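Side-chain contact in unknown function protein VPA0580 (Vibrio parahaemolyticus, PDB 2QHQ), which is of unknown function but belongs to the HopJ family and is therefore probably a type III effector protein: residues Asp56-Glu59 with Asn60-Ser63. Numbering follows the deposited sequence. Where two conformers were deposited one is given.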
loop_
_atom_site.group_PDB
_atom_site.type_symbol
_atom_site.label_atom_id
_atom_site.label_comp_id
_atom_site.label_asym_id
_atom_site.label_seq_id
_atom_site.Cartn_x
_atom_site.Cartn_y
_atom_site.Cartn_z
ATOM N N ASP B 56 -1.898 10.556 16.932
ATOM C CA ASP B 56 -0.908 11.609 16.719
ATOM C C ASP B 56 0.420 10.965 16.366
ATOM O O ASP B 56 0.602 9.763 16.593
ATOM C CB ASP B 56 -0.725 12.459 17.979
ATOM C CG ASP B 56 -1.919 13.334 18.294
ATOM O OD1 ASP B 56 -2.773 13.562 17.411
ATOM O OD2 ASP B 56 -1.969 13.822 19.444
ATOM N N ALA B 57 1.347 11.744 15.807
ATOM C CA ALA B 57 2.728 11.274 15.682
ATOM C C ALA B 57 3.217 10.887 17.083
ATOM O O ALA B 57 2.949 11.587 18.074
ATOM C CB ALA B 57 3.635 12.337 15.078
ATOM N N ASN B 58 3.936 9.773 17.137
ATOM C CA ASN B 58 4.456 9.207 18.383
ATOM C C ASN B 58 3.421 8.566 19.309
ATOM O O ASN B 58 3.748 8.163 20.432
ATOM C CB ASN B 58 5.382 10.205 19.112
ATOM C CG ASN B 58 6.793 10.226 18.526
ATOM O OD1 ASN B 58 7.343 9.188 18.157
ATOM N ND2 ASN B 58 7.389 11.403 18.459
ATOM N N GLU B 59 2.177 8.457 18.836
ATOM C CA GLU B 59 1.165 7.684 19.541
ATOM C C GLU B 59 0.957 6.369 18.800
ATOM O O GLU B 59 0.692 6.375 17.599
ATOM C CB GLU B 59 -0.144 8.461 19.605
ATOM C CG GLU B 59 -1.280 7.697 20.266
ATOM C CD GLU B 59 -2.576 8.499 20.388
ATOM O OE1 GLU B 59 -2.720 9.542 19.714
ATOM O OE2 GLU B 59 -3.460 8.065 21.167
ATOM N N ASN B 60 1.068 5.249 19.518
ATOM C CA ASN B 60 0.890 3.937 18.895
ATOM C C ASN B 60 1.868 3.715 17.736
ATOM O O ASN B 60 1.480 3.340 16.619
ATOM C CB ASN B 60 -0.574 3.774 18.450
ATOM C CG ASN B 60 -1.527 3.837 19.613
ATOM O OD1 ASN B 60 -1.278 3.227 20.653
ATOM N ND2 ASN B 60 -2.604 4.599 19.471
ATOM N N ASN B 61 3.151 3.935 18.013
ATOM C CA ASN B 61 4.203 3.765 17.006
ATOM C C ASN B 61 4.268 2.370 16.407
ATOM O O ASN B 61 4.583 2.218 15.222
ATOM C CB ASN B 61 5.571 4.129 17.602
ATOM C CG ASN B 61 5.826 5.626 17.594
ATOM O OD1 ASN B 61 5.217 6.362 16.827
ATOM N ND2 ASN B 61 6.731 6.082 18.454
ATOM N N GLY B 62 3.954 1.350 17.211
ATOM C CA GLY B 62 3.945 -0.046 16.706
ATOM C C GLY B 62 2.919 -0.234 15.604
ATOM O O GLY B 62 3.226 -0.816 14.559
ATOM N N SER B 63 1.698 0.261 15.831
ATOM C CA SER B 63 0.648 0.194 14.815
ATOM C C SER B 63 1.026 1.024 13.604
ATOM O O SER B 63 0.814 0.601 12.469
ATOM C CB SER B 63 -0.715 0.645 15.375
ATOM O OG SER B 63 -1.140 -0.227 16.434
HETATM O O HOH W 1 3.994 7.868 15.023
#
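Asn61 lays its side-chain amide against Asn58, three residues back, with OD1 of Asn61 3.3 Å from CA of Asn58 and the amide nitrogen reaching on to the end of the Asn58 side chain. There Asn61 ND2 donates to Asn58 OD1 over 3.2 Å. The bond is nearly straight (169° at the hydrogen) and enters a lone pair in the carbonyl plane of Asn58, while the acceptor lies almost in the amide plane of Asn61. The two amides are nonetheless turned 70° apart. Asn61 CG is swung away from its carbonyl carbon (chi1 -82°), which carries the amide back toward Asn58. A water adds a second link: it accepts from Asn58 N at 2.8 Å and lies 2.6 Å from Asn61 OD1, to which it probably donates, although other acceptors compete for its protons. The direct bond thus holds the ND2 end of the Asn61 amide, and the water, if it donates, would help hold the OD1 end.

Asn60 lies alongside Glu59, their ends heading in one direction, with Asn60 ND2 3.5 Å from Glu59 CG and the two flat groups not far from parallel. The polar end of Asn60 is engaged by Asn55 OD1, which takes a hydrogen bond from ND2. Glu59 is extended throughout; in the conformer given, Asp56 N donates to its OE1 at 3.1 Å, on the anti side and somewhat out of the carboxylate plane. Both residues end a type II beta turn, which the backbone closes from Glu59 N to Asp56 O (3.0 Å).

The contact is a surface feature of the connection from strand 53-55, within this chain an edge strand of the antiparallel sheet whose middle strand is 48-50, to helix 67-72; Asn60 and Ser63 rest on Asn103 of helix 102-110.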